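Local structure of putative exported protein (Bordetella pertussis Tohama I, 2PFZ) at residues 17-20 with 21-24; 233-236 with 237-240; 43-46 with 47-51; 215-218 with 219-222; 247-250 with 251-255. The protein probably serves as a periplasmic solute receptor of the tripartite ATP-independent transport type, binding pyroglutamic acid for uptake into the cell. All coordinates share one frame; numbering follows the deposited sequence.

How the interactions relate
Interactions 1, 2 and 5 lie within long helices, interaction 4 at the end of a short one, and interaction 3 in a loop leading into a helix. All five are partly buried with some exposed residues; Leu19 and Phe22 are buried in interaction 1, whereas Trp249 is exposed in interaction 5. Interactions 1 and 2 touch across helices 14-30 and 222-256, through Asn18 with Ala235 and Arg238. Interactions 2 and 5 share helix 222-256: the first couples partly exposed polar groups to a strand, the second stacks an amide on a tryptophan. Interaction 4 precedes this helix. Interaction 3, nearest the ligand, holds a loop backbone with a carboxylate; interaction 1 is mostly apolar on its buried side.

Interaction 1: residues 17-20 with 21-24; sequences ENLT and QFVK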
loop_
_atom_site.group_PDB
_atom_site.type_symbol
_atom_site.label_atom_id
_atom_site.label_comp_id
_atom_site.label_asym_id
_atom_site.label_seq_id
_atom_site.Cartn_x
_atom_site.Cartn_y
_atom_site.Cartn_z
ATOM N N GLU A 17 -9.950 -1.171 -9.583
ATOM C CA GLU A 17 -10.026 -1.235 -11.045
ATOM C C GLU A 17 -9.220 -2.440 -11.546
ATOM O O GLU A 17 -9.717 -3.208 -12.365
ATOM C CB GLU A 17 -9.501 0.050 -11.688
ATOM C CG GLU A 17 -9.541 0.023 -13.231
ATOM C CD GLU A 17 -9.066 1.342 -13.862
ATOM O OE1 GLU A 17 -8.940 1.415 -15.120
ATOM O OE2 GLU A 17 -8.814 2.310 -13.105
ATOM N N ASN A 18 -7.997 -2.622 -11.039
ATOM C CA ASN A 18 -7.150 -3.764 -11.451
ATOM C C ASN A 18 -7.776 -5.087 -11.006
ATOM O O ASN A 18 -7.769 -6.091 -11.754
ATOM C CB ASN A 18 -5.730 -3.635 -10.865
ATOM C CG ASN A 18 -4.741 -4.583 -11.480
ATOM O OD1 ASN A 18 -4.719 -4.786 -12.697
ATOM N ND2 ASN A 18 -3.888 -5.148 -10.655
ATOM N N LEU A 19 -8.271 -5.106 -9.762
ATOM C CA LEU A 19 -8.877 -6.334 -9.208
ATOM C C LEU A 19 -10.086 -6.761 -10.045
ATOM O O LEU A 19 -10.348 -7.961 -10.212
ATOM C CB LEU A 19 -9.330 -6.137 -7.755
ATOM C CG LEU A 19 -8.226 -6.243 -6.699
ATOM C CD1 LEU A 19 -8.711 -5.592 -5.383
ATOM C CD2 LEU A 19 -7.864 -7.699 -6.468
ATOM N N THR A 20 -10.819 -5.763 -10.529
ATOM C CA THR A 20 -12.006 -5.967 -11.372
ATOM C C THR A 20 -11.621 -6.673 -12.681
ATOM O O THR A 20 -12.270 -7.648 -13.091
ATOM C CB THR A 20 -12.773 -4.639 -11.582
ATOM O OG1 THR A 20 -13.261 -4.179 -10.314
ATOM C CG2 THR A 20 -13.974 -4.816 -12.517
ATOM N N GLN A 21 -10.542 -6.217 -13.308
ATOM C CA GLN A 21 -10.011 -6.902 -14.497
ATOM C C GLN A 21 -9.465 -8.289 -14.163
ATOM O O GLN A 21 -9.623 -9.230 -14.948
ATOM C CB GLN A 21 -8.938 -6.061 -15.193
ATOM C CG GLN A 21 -8.535 -6.582 -16.587
ATOM C CD GLN A 21 -9.727 -6.862 -17.500
ATOM O OE1 GLN A 21 -9.950 -8.005 -17.916
ATOM N NE2 GLN A 21 -10.504 -5.831 -17.803
ATOM N N PHE A 22 -8.813 -8.402 -13.004
ATOM C CA PHE A 22 -8.279 -9.666 -12.505
ATOM C C PHE A 22 -9.380 -10.712 -12.396
ATOM O O PHE A 22 -9.207 -11.836 -12.878
ATOM C CB PHE A 22 -7.611 -9.443 -11.141
ATOM C CG PHE A 22 -7.340 -10.707 -10.363
ATOM C CD1 PHE A 22 -6.385 -11.612 -10.786
ATOM C CD2 PHE A 22 -8.030 -10.966 -9.173
ATOM C CE1 PHE A 22 -6.128 -12.775 -10.070
ATOM C CE2 PHE A 22 -7.805 -12.150 -8.451
ATOM C CZ PHE A 22 -6.842 -13.045 -8.895
ATOM N N VAL A 23 -10.514 -10.354 -11.786
ATOM C CA VAL A 23 -11.561 -11.358 -11.580
ATOM C C VAL A 23 -12.126 -11.806 -12.942
ATOM O O VAL A 23 -12.430 -12.988 -13.128
ATOM C CB VAL A 23 -12.670 -10.941 -10.545
ATOM C CG1 VAL A 23 -12.106 -10.731 -9.173
ATOM C CG2 VAL A 23 -13.405 -9.699 -10.988
ATOM N N LYS A 24 -12.244 -10.861 -13.884
ATOM C CA LYS A 24 -12.589 -11.157 -15.279
ATOM C C LYS A 24 -11.574 -12.089 -15.958
ATOM O O LYS A 24 -11.965 -12.979 -16.696
ATOM C CB LYS A 24 -12.725 -9.865 -16.101
ATOM C CG LYS A 24 -13.851 -8.936 -15.656
ATOM C CD LYS A 24 -13.954 -7.727 -16.549
ATOM C CE LYS A 24 -15.024 -6.763 -16.017
ATOM N NZ LYS A 24 -15.099 -5.486 -16.791
#
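Leu19 with Phe22, and Thr20 with Lys24, make a local contact along one face and then another of helix 14-30, which crosses between strands 2-6 and 35-39. The frame is ordinary helical bonding: Phe22 N reaches Asn18 O at 2.8 Å and Val23 N reaches Leu19 O at 2.9 Å, while the bond from Lys24 N to Thr20 O is weak. On the buried side, the CD2 methyl of Leu19 meets ring atom CD2 of Phe22 at 4.2 Å, and Leu19 O lies beside the edge of that ring, near its plane. Swinging CG of Phe22 opposite its own backbone N (chi1 165°) leads the ring away from the helix, toward Leu5, Leu228 and an edge-to-face partner, Tyr115. Val23 sits tightly on the backbone, its CG2 methyl 3.1 Å from Thr20 O, and passes on to Ile36 and Leu38. Toward the outer side Thr20, which also touches Leu38, runs alongside Lys24. The lysine chain is extended beyond CG; CG itself rests 3.3 Å from Thr20 O, and CE comes within 4.1 Å of the Thr20 CG2 methyl. Thr20 OG1 turns back to Val16 O, a hydroxyl-to-backbone bond within the helix. Asn18 is the polar exception on the inner side: its amide is satisfied at both ends by helix 222-256, ND2 on Ala235 O and OD1 on Arg238 NH1. Apolar residues turned to the strands and to helix 222-256, with Lys24 on the exposed side, fit the crossover helix of a beta-alpha-beta unit, as in the periplasmic binding protein fold.

Interaction 2: residues 233-236 with 237-240; sequences AQAE and ERGW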
loop_
_atom_site.group_PDB
_atom_site.type_symbol
_atom_site.label_atom_id
_atom_site.label_comp_id
_atom_site.label_asym_id
_atom_site.label_seq_id
_atom_site.Cartn_x
_atom_site.Cartn_y
_atom_site.Cartn_z
ATOM N N ALA A 233 -0.309 -13.099 -12.384
ATOM C CA ALA A 233 0.826 -12.471 -13.095
ATOM C C ALA A 233 0.414 -11.306 -13.988
ATOM O O ALA A 233 1.068 -10.245 -13.973
ATOM C CB ALA A 233 1.642 -13.524 -13.902
ATOM N N GLN A 234 -0.654 -11.494 -14.770
ATOM C CA GLN A 234 -1.217 -10.416 -15.596
ATOM C C GLN A 234 -1.628 -9.237 -14.710
ATOM O O GLN A 234 -1.369 -8.084 -15.066
ATOM C CB GLN A 234 -2.420 -10.916 -16.432
ATOM C CG GLN A 234 -2.004 -11.978 -17.452
ATOM C CD GLN A 234 -3.160 -12.609 -18.250
ATOM O OE1 GLN A 234 -4.344 -12.227 -18.139
ATOM N NE2 GLN A 234 -2.808 -13.592 -19.062
ATOM N N ALA A 235 -2.246 -9.530 -13.556
ATOM C CA ALA A 235 -2.719 -8.472 -12.622
ATOM C C ALA A 235 -1.552 -7.660 -12.067
ATOM O O ALA A 235 -1.656 -6.433 -11.924
ATOM C CB ALA A 235 -3.527 -9.070 -11.471
ATOM N N GLU A 236 -0.457 -8.345 -11.732
ATOM C CA GLU A 236 0.730 -7.655 -11.249
ATOM C C GLU A 236 1.287 -6.717 -12.295
ATOM O O GLU A 236 1.610 -5.595 -11.975
ATOM C CB GLU A 236 1.823 -8.604 -10.799
ATOM C CG GLU A 236 2.868 -7.896 -9.917
ATOM C CD GLU A 236 3.795 -8.863 -9.233
ATOM O OE1 GLU A 236 3.399 -9.433 -8.184
ATOM O OE2 GLU A 236 4.945 -9.037 -9.723
ATOM N N GLU A 237 1.418 -7.198 -13.531
ATOM C CA GLU A 237 1.943 -6.386 -14.640
ATOM C C GLU A 237 1.077 -5.158 -14.885
ATOM O O GLU A 237 1.580 -4.021 -14.947
ATOM C CB GLU A 237 2.047 -7.239 -15.928
ATOM C CG GLU A 237 2.543 -6.449 -17.148
ATOM C CD GLU A 237 3.414 -7.258 -18.107
ATOM O OE1 GLU A 237 4.239 -8.082 -17.643
ATOM O OE2 GLU A 237 3.284 -7.044 -19.341
ATOM N N ARG A 238 -0.229 -5.397 -15.008
ATOM C CA ARG A 238 -1.195 -4.336 -15.257
ATOM C C ARG A 238 -1.243 -3.342 -14.093
ATOM O O ARG A 238 -1.392 -2.151 -14.318
ATOM C CB ARG A 238 -2.593 -4.920 -15.501
ATOM C CG ARG A 238 -3.696 -3.894 -15.846
ATOM C CD ARG A 238 -5.091 -4.529 -15.877
ATOM N NE ARG A 238 -5.064 -5.874 -16.399
ATOM C CZ ARG A 238 -5.344 -7.003 -15.737
ATOM N NH1 ARG A 238 -5.710 -7.039 -14.440
ATOM N NH2 ARG A 238 -5.244 -8.124 -16.422
ATOM N N GLY A 239 -1.159 -3.840 -12.857
ATOM C CA GLY A 239 -1.294 -2.992 -11.658
ATOM C C GLY A 239 -0.120 -2.023 -11.529
ATOM O O GLY A 239 -0.310 -0.823 -11.250
ATOM N N TRP A 240 1.091 -2.528 -11.738
ATOM C CA TRP A 240 2.267 -1.641 -11.699
ATOM C C TRP A 240 2.177 -0.606 -12.821
ATOM O O TRP A 240 2.498 0.575 -12.619
ATOM C CB TRP A 240 3.574 -2.441 -11.799
ATOM C CG TRP A 240 3.944 -3.081 -10.503
ATOM C CD1 TRP A 240 3.440 -4.252 -9.982
ATOM C CD2 TRP A 240 4.894 -2.590 -9.552
ATOM N NE1 TRP A 240 4.021 -4.511 -8.761
ATOM C CE2 TRP A 240 4.915 -3.502 -8.472
ATOM C CE3 TRP A 240 5.746 -1.470 -9.516
ATOM C CZ2 TRP A 240 5.741 -3.321 -7.351
ATOM C CZ3 TRP A 240 6.569 -1.288 -8.386
ATOM C CH2 TRP A 240 6.566 -2.204 -7.335
#
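Glu236 and Trp240, one helical turn apart on helix 222-256, lie side by side and point the same way. Glu236 CB lies 3.1 Å from Glu237 N, and from there the chain extends outward; CG passes the pyrrole side of the indole, 3.7 Å from Trp240 CD1 and 3.8 Å from Trp240 NE1. Beyond it the carboxylate is turned 68° to the ring plane, and its OE1 is hydrogen-bonded to both Ser116 N and Tyr95 OH. The same glutamate's main chain also serves the pair: Glu236 O accepts Trp240 N at 3.1 Å and lies in the plane of the indole, at its edge, 3.0 Å from CD1. Trp240 NE1 meanwhile donates to Ser116 O, and the ring makes an edge-to-face contact with Phe92. On another side of the helix Arg238 folds back along its own turn. Its chain bends at chi3 (-36°), which places Gln234 O over one face of the guanidinium, 4.1 Å above its plane, and brings NH2 within 4.0 Å of Gln234 CB. NH2 also forms a salt bridge to Asp25 of helix 14-30. The chemistry is thus divided by face: one turn of helix grips both the N and the O of Ser116 in strand 111-118, through a carboxylate and an indole N-H, while the arginine supplies positive charge to the neighbouring helix, an arrangement likely to favour a charged Asp25.

Interaction 3: residues 43-46 with 47-51; sequences SLYK and APEIK
Lys46 and Glu49 close a tight turn in which the backbone passes from extended at Lys46 (psi 165°) to helical angles at Ala47, and Glu49 N binds Lys46 O at 2.8 Å. That donor comes from above the carbonyl plane, 44° out of it. The glutamate side chain binds back to the same residue: its OE1 accepts Lys46 N at 3.0 Å in a nearly straight bond, met from above the carboxylate plane. This side-chain-to-backbone bond recalls the glutamate half of a capping box. Glu49 and Lys46 run side by side, Lys46 CD lying 3.9 Å from Glu49 OE2, but the charges themselves do not touch, with Lys46 NZ 5.2 Å from OE2. Tyr45 crosses the glutamate at about a right angle and offers OE1 the edge of its ring, with CD1 at 3.8 Å. The Ala47 side chain stands about 7 Å from the bound pyroglutamic acid. Next to the turn, Ile50 CG1 packs 3.8 Å from Tyr45 CB and 3.4 Å from Lys46 O. Pro6 of strand 2-6 covers both Tyr45 and Ile50, Ile64 of strand 61-65 covers Ile50 as well, and Tyr45 further rests on Arg52 and Ala53 of helix 50-55.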
loop_
_atom_site.group_PDB
_atom_site.type_symbol
_atom_site.label_atom_id
_atom_site.label_comp_id
_atom_site.label_asym_id
_atom_site.label_seq_id
_atom_site.Cartn_x
_atom_site.Cartn_y
_atom_site.Cartn_z
ATOM N N SER A 43 -16.484 -3.223 2.626
ATOM C CA SER A 43 -17.876 -3.622 2.878
ATOM C C SER A 43 -18.025 -4.965 3.604
ATOM O O SER A 43 -18.993 -5.156 4.365
ATOM C CB SER A 43 -18.695 -3.618 1.576
ATOM O OG SER A 43 -18.072 -4.371 0.554
ATOM N N LEU A 44 -17.088 -5.882 3.372
ATOM C CA LEU A 44 -17.130 -7.213 4.001
ATOM C C LEU A 44 -16.118 -7.327 5.126
ATOM O O LEU A 44 -16.468 -7.659 6.272
ATOM C CB LEU A 44 -16.848 -8.304 2.971
ATOM C CG LEU A 44 -17.021 -9.726 3.503
ATOM C CD1 LEU A 44 -18.440 -9.958 4.103
ATOM C CD2 LEU A 44 -16.708 -10.717 2.394
ATOM N N TYR A 45 -14.854 -7.089 4.783
ATOM C CA TYR A 45 -13.809 -6.962 5.790
ATOM C C TYR A 45 -13.071 -5.644 5.626
ATOM O O TYR A 45 -12.933 -5.140 4.499
ATOM C CB TYR A 45 -12.851 -8.146 5.676
ATOM C CG TYR A 45 -13.544 -9.440 6.025
ATOM C CD1 TYR A 45 -13.792 -9.781 7.372
ATOM C CD2 TYR A 45 -13.961 -10.318 5.030
ATOM C CE1 TYR A 45 -14.452 -10.946 7.700
ATOM C CE2 TYR A 45 -14.614 -11.516 5.356
ATOM C CZ TYR A 45 -14.863 -11.816 6.684
ATOM O OH TYR A 45 -15.515 -13.012 6.990
ATOM N N LYS A 46 -12.604 -5.091 6.744
ATOM C CA LYS A 46 -11.873 -3.801 6.737
ATOM C C LYS A 46 -10.372 -4.054 6.625
ATOM O O LYS A 46 -9.926 -5.172 6.839
ATOM C CB LYS A 46 -12.148 -3.059 8.042
ATOM C CG LYS A 46 -13.591 -2.602 8.213
ATOM C CD LYS A 46 -13.799 -2.206 9.637
ATOM C CE LYS A 46 -15.005 -1.312 9.800
ATOM N NZ LYS A 46 -16.188 -2.036 9.351
ATOM N N ALA A 47 -9.600 -3.018 6.300
ATOM C CA ALA A 47 -8.160 -3.182 6.039
ATOM C C ALA A 47 -7.434 -4.016 7.090
ATOM O O ALA A 47 -6.733 -4.988 6.716
ATOM C CB ALA A 47 -7.469 -1.819 5.862
ATOM N N PRO A 48 -7.599 -3.681 8.392
ATOM C CA PRO A 48 -6.848 -4.432 9.398
ATOM C C PRO A 48 -7.259 -5.892 9.529
ATOM O O PRO A 48 -6.499 -6.675 10.132
ATOM C CB PRO A 48 -7.174 -3.700 10.713
ATOM C CG PRO A 48 -7.658 -2.338 10.296
ATOM C CD PRO A 48 -8.424 -2.625 9.024
ATOM N N GLU A 49 -8.416 -6.242 8.953
ATOM C CA GLU A 49 -9.042 -7.577 9.139
ATOM C C GLU A 49 -8.755 -8.594 8.038
ATOM O O GLU A 49 -8.945 -9.802 8.240
ATOM C CB GLU A 49 -10.560 -7.440 9.252
ATOM C CG GLU A 49 -11.034 -6.574 10.387
ATOM C CD GLU A 49 -12.516 -6.258 10.313
ATOM O OE1 GLU A 49 -13.176 -6.555 9.269
ATOM O OE2 GLU A 49 -13.003 -5.661 11.308
ATOM N N ILE A 50 -8.289 -8.125 6.885
ATOM C CA ILE A 50 -8.327 -8.969 5.673
ATOM C C ILE A 50 -7.338 -10.155 5.746
ATOM O O ILE A 50 -7.669 -11.282 5.312
ATOM C CB ILE A 50 -8.250 -8.129 4.356
ATOM C CG1 ILE A 50 -9.520 -7.272 4.190
ATOM C CG2 ILE A 50 -8.063 -9.032 3.123
ATOM C CD1 ILE A 50 -9.423 -6.193 3.116
ATOM N N LYS A 51 -6.165 -9.941 6.350
ATOM C CA LYS A 51 -5.168 -11.012 6.397
ATOM C C LYS A 51 -5.688 -12.158 7.258
ATOM O O LYS A 51 -5.577 -13.326 6.863
ATOM C CB LYS A 51 -3.793 -10.542 6.901
ATOM C CG LYS A 51 -2.657 -11.630 6.799
ATOM C CD LYS A 51 -1.363 -11.186 7.569
ATOM C CE LYS A 51 -1.225 -11.981 8.910
ATOM N NZ LYS A 51 -2.597 -12.461 9.483
#

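Interaction 4: residues 215-218 with 219-222; sequences KAFD and ALDP
Ala219 follows directly on Lys215-Asp218 in a helix C-terminal turn, where helix 214-218 ends and a short linker leads to the N-cap of the long helix 222-256. Its N-H is shared between two weak bonds, to Lys215 O at 3.3 Å and to Ala216 O at 3.5 Å, as the helical pattern frays into a tighter turn. Its CB lies 3.7 Å from Ala216 O. Leu220 comes next and restores a firmer hold: Leu220 N donates to Phe217 O at 3.0 Å, coming from above the carbonyl plane, 52° out of it. Phe217 O takes a second donor, NE2 of Gln225, so one carbonyl takes a loop N-H and a side-chain amide of helix 222-256. With CG set opposite its own carbonyl carbon (chi1 -50°), the leucine side chain curls under the turn; CG sits 3.3 Å from Phe217 O, and CD1 approaches Phe217 CD1 at 4.3 Å, obliquely to the ring. Trp3 borders Leu220, and Leu228 and Lys229 border Phe217, placing the turn between strand 2-6 and helix 222-256. Leu220 and Asp221 have extended angles. Asp221 is the N-cap of the helix that Pro222 begins, and its OD2 accepts the backbone N of Thr224.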
loop_
_atom_site.group_PDB
_atom_site.type_symbol
_atom_site.label_atom_id
_atom_site.label_comp_id
_atom_site.label_asym_id
_atom_site.label_seq_id
_atom_site.Cartn_x
_atom_site.Cartn_y
_atom_site.Cartn_z
ATOM N N LYS A 215 -5.211 -23.863 1.480
ATOM C CA LYS A 215 -6.236 -24.932 1.461
ATOM C C LYS A 215 -7.283 -24.684 0.373
ATOM O O LYS A 215 -7.677 -25.614 -0.338
ATOM C CB LYS A 215 -6.904 -25.068 2.833
ATOM C CG LYS A 215 -6.067 -25.803 3.855
ATOM C CD LYS A 215 -6.936 -26.141 5.067
ATOM C CE LYS A 215 -6.071 -26.482 6.271
ATOM N NZ LYS A 215 -6.930 -26.634 7.487
ATOM N N ALA A 216 -7.710 -23.430 0.227
ATOM C CA ALA A 216 -8.686 -23.065 -0.805
ATOM C C ALA A 216 -8.096 -23.267 -2.204
ATOM O O ALA A 216 -8.786 -23.729 -3.127
ATOM C CB ALA A 216 -9.144 -21.627 -0.621
ATOM N N PHE A 217 -6.827 -22.902 -2.363
ATOM C CA PHE A 217 -6.120 -23.049 -3.637
ATOM C C PHE A 217 -6.033 -24.540 -4.036
ATOM O O PHE A 217 -6.314 -24.919 -5.195
ATOM C CB PHE A 217 -4.727 -22.440 -3.488
ATOM C CG PHE A 217 -3.880 -22.545 -4.721
ATOM C CD1 PHE A 217 -4.072 -21.667 -5.781
ATOM C CD2 PHE A 217 -2.887 -23.522 -4.811
ATOM C CE1 PHE A 217 -3.295 -21.766 -6.960
ATOM C CE2 PHE A 217 -2.097 -23.631 -5.959
ATOM C CZ PHE A 217 -2.293 -22.735 -7.036
ATOM N N ASP A 218 -5.647 -25.352 -3.050
ATOM C CA ASP A 218 -5.411 -26.788 -3.186
ATOM C C ASP A 218 -6.643 -27.580 -3.605
ATOM O O ASP A 218 -6.526 -28.661 -4.226
ATOM C CB ASP A 218 -4.870 -27.339 -1.863
ATOM C CG ASP A 218 -3.390 -27.067 -1.679
ATOM O OD1 ASP A 218 -2.755 -26.508 -2.595
ATOM O OD2 ASP A 218 -2.855 -27.409 -0.602
ATOM N N ALA A 219 -7.816 -27.055 -3.256
ATOM C CA ALA A 219 -9.083 -27.684 -3.599
ATOM C C ALA A 219 -9.424 -27.550 -5.080
ATOM O O ALA A 219 -10.265 -28.296 -5.594
ATOM C CB ALA A 219 -10.207 -27.120 -2.741
ATOM N N LEU A 220 -8.768 -26.624 -5.774
ATOM C CA LEU A 220 -9.042 -26.384 -7.188
ATOM C C LEU A 220 -8.307 -27.407 -8.037
ATOM O O LEU A 220 -7.258 -27.912 -7.647
ATOM C CB LEU A 220 -8.540 -24.996 -7.622
ATOM C CG LEU A 220 -8.880 -23.710 -6.853
ATOM C CD1 LEU A 220 -7.923 -22.617 -7.329
ATOM C CD2 LEU A 220 -10.330 -23.274 -7.014
ATOM N N ASP A 221 -8.836 -27.663 -9.226
ATOM C CA ASP A 221 -8.153 -28.540 -10.169
ATOM C C ASP A 221 -6.948 -27.809 -10.746
ATOM O O ASP A 221 -6.924 -26.560 -10.756
ATOM C CB ASP A 221 -9.107 -29.029 -11.264
ATOM C CG ASP A 221 -9.645 -27.908 -12.119
ATOM O OD1 ASP A 221 -10.811 -27.531 -11.921
ATOM O OD2 ASP A 221 -8.910 -27.405 -12.996
ATOM N N PRO A 222 -5.916 -28.576 -11.163
ATOM C CA PRO A 222 -4.666 -28.034 -11.719
ATOM C C PRO A 222 -4.799 -26.938 -12.772
ATOM O O PRO A 222 -4.051 -25.964 -12.706
ATOM C CB PRO A 222 -3.970 -29.281 -12.284
ATOM C CG PRO A 222 -4.388 -30.346 -11.325
ATOM C CD PRO A 222 -5.850 -30.046 -11.053
#

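Interaction 5: residues 247-250 with 251-255; sequences NSWY and KEQLA
Trp249 and Gln253 are brought together by the bend of the glutamine: CG leaves opposite the backbone N (chi1 -153°), and the chain then turns at chi2 (75°), laying its amide flat over the indole. The two planes are only 5° apart, with NE2 3.7 Å above the ring and offset toward its rim. CD and NE2 both stand over Trp249 CZ2, NE2 at 3.8 Å, and the CG methylene adds a CH-pi contact to the six-membered ring, 4.2 Å from its centroid. The stack is therefore amide on aromatic, joined by an aliphatic C-H, and it spans one turn of helix 222-256, where Gln253 N also binds Trp249 O at 2.9 Å. Trp249 turns an edge to its neighbour Tyr250, with CE3 above one face of the phenol ring. On another side of the helix, Lys251 bends back across Asn247: Lys251 CD passes 3.8 Å from Asn247 ND2, and Lys251 NZ comes within 3.8 Å of Asn247 OD1. The ammonium has a stronger partner outside, forming a salt bridge with Asp200. Leu254 tucks CG 3.3 Å from Tyr250 O, whose carbonyl also accepts Leu254 N at 2.8 Å. On the aromatic side the contact faces helix 183-188, where Phe187 meets Trp249 edge-to-face and also touches Gln253, and Ser184 touches Tyr250. Leu254 and Lys251 lean on Ile261 of strand 260-262, while Asn247 packs against Pro120 and Pro121 in the loop after strand 111-118.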
loop_
_atom_site.group_PDB
_atom_site.type_symbol
_atom_site.label_atom_id
_atom_site.label_comp_id
_atom_site.label_asym_id
_atom_site.label_seq_id
_atom_site.Cartn_x
_atom_site.Cartn_y
_atom_site.Cartn_z
ATOM N N ASN A 247 -0.350 8.156 -11.983
ATOM C CA ASN A 247 0.241 9.023 -10.965
ATOM C C ASN A 247 0.303 10.479 -11.461
ATOM O O ASN A 247 -0.105 11.410 -10.737
ATOM C CB ASN A 247 1.612 8.471 -10.525
ATOM C CG ASN A 247 2.297 9.319 -9.443
ATOM O OD1 ASN A 247 3.499 9.608 -9.547
ATOM N ND2 ASN A 247 1.551 9.715 -8.419
ATOM N N SER A 248 0.783 10.684 -12.690
ATOM C CA SER A 248 0.818 12.048 -13.238
ATOM C C SER A 248 -0.594 12.573 -13.449
ATOM O O SER A 248 -0.843 13.734 -13.207
ATOM C CB SER A 248 1.616 12.139 -14.538
ATOM O OG SER A 248 1.142 11.180 -15.458
ATOM N N TRP A 249 -1.522 11.712 -13.874
ATOM C CA TRP A 249 -2.917 12.137 -14.063
ATOM C C TRP A 249 -3.516 12.636 -12.753
ATOM O O TRP A 249 -4.196 13.663 -12.736
ATOM C CB TRP A 249 -3.762 11.009 -14.691
ATOM C CG TRP A 249 -5.153 11.438 -15.099
ATOM C CD1 TRP A 249 -5.555 11.888 -16.322
ATOM C CD2 TRP A 249 -6.316 11.436 -14.270
ATOM N NE1 TRP A 249 -6.907 12.179 -16.306
ATOM C CE2 TRP A 249 -7.395 11.912 -15.053
ATOM C CE3 TRP A 249 -6.550 11.096 -12.926
ATOM C CZ2 TRP A 249 -8.690 12.053 -14.539
ATOM C CZ3 TRP A 249 -7.845 11.225 -12.414
ATOM C CH2 TRP A 249 -8.898 11.711 -13.226
ATOM N N TYR A 250 -3.236 11.952 -11.641
ATOM C CA TYR A 250 -3.843 12.361 -10.378
ATOM C C TYR A 250 -3.274 13.688 -9.928
ATOM O O TYR A 250 -4.026 14.543 -9.475
ATOM C CB TYR A 250 -3.713 11.310 -9.268
ATOM C CG TYR A 250 -4.629 10.119 -9.434
ATOM C CD1 TYR A 250 -6.035 10.248 -9.307
ATOM C CD2 TYR A 250 -4.103 8.858 -9.707
ATOM C CE1 TYR A 250 -6.872 9.144 -9.477
ATOM C CE2 TYR A 250 -4.928 7.755 -9.858
ATOM C CZ TYR A 250 -6.301 7.902 -9.745
ATOM O OH TYR A 250 -7.090 6.792 -9.928
ATOM N N LYS A 251 -1.956 13.851 -10.047
ATOM C CA LYS A 251 -1.291 15.101 -9.662
ATOM C C LYS A 251 -1.843 16.321 -10.422
ATOM O O LYS A 251 -2.150 17.340 -9.807
ATOM C CB LYS A 251 0.233 14.994 -9.820
ATOM C CG LYS A 251 0.915 14.375 -8.600
ATOM C CD LYS A 251 2.081 13.473 -8.929
ATOM C CE LYS A 251 3.056 14.058 -9.894
ATOM N NZ LYS A 251 4.361 13.310 -9.846
ATOM N N GLU A 252 -1.991 16.192 -11.740
ATOM C CA GLU A 252 -2.516 17.269 -12.584
ATOM C C GLU A 252 -4.005 17.498 -12.315
ATOM O O GLU A 252 -4.476 18.624 -12.357
ATOM C CB GLU A 252 -2.284 16.968 -14.076
ATOM C CG GLU A 252 -0.808 16.893 -14.497
ATOM C CD GLU A 252 -0.042 18.163 -14.198
ATOM O OE1 GLU A 252 -0.449 19.231 -14.689
ATOM O OE2 GLU A 252 0.962 18.094 -13.452
ATOM N N GLN A 253 -4.747 16.438 -12.013
ATOM C CA GLN A 253 -6.158 16.593 -11.680
ATOM C C GLN A 253 -6.330 17.267 -10.315
ATOM O O GLN A 253 -7.165 18.132 -10.172
ATOM C CB GLN A 253 -6.905 15.255 -11.784
ATOM C CG GLN A 253 -8.398 15.386 -12.094
ATOM C CD GLN A 253 -8.728 15.753 -13.549
ATOM O OE1 GLN A 253 -9.884 16.050 -13.860
ATOM N NE2 GLN A 253 -7.726 15.732 -14.435
ATOM N N LEU A 254 -5.517 16.896 -9.329
ATOM C CA LEU A 254 -5.502 17.574 -8.027
ATOM C C LEU A 254 -5.211 19.064 -8.199
ATOM O O LEU A 254 -5.854 19.913 -7.552
ATOM C CB LEU A 254 -4.459 16.942 -7.093
ATOM C CG LEU A 254 -4.863 15.589 -6.480
ATOM C CD1 LEU A 254 -3.688 14.912 -5.802
ATOM C CD2 LEU A 254 -6.003 15.744 -5.494
ATOM N N ALA A 255 -4.256 19.379 -9.073
ATOM C CA ALA A 255 -3.980 20.778 -9.422
ATOM C C ALA A 255 -5.202 21.436 -10.055
ATOM O O ALA A 255 -5.595 22.528 -9.634
ATOM C CB ALA A 255 -2.746 20.897 -10.336
#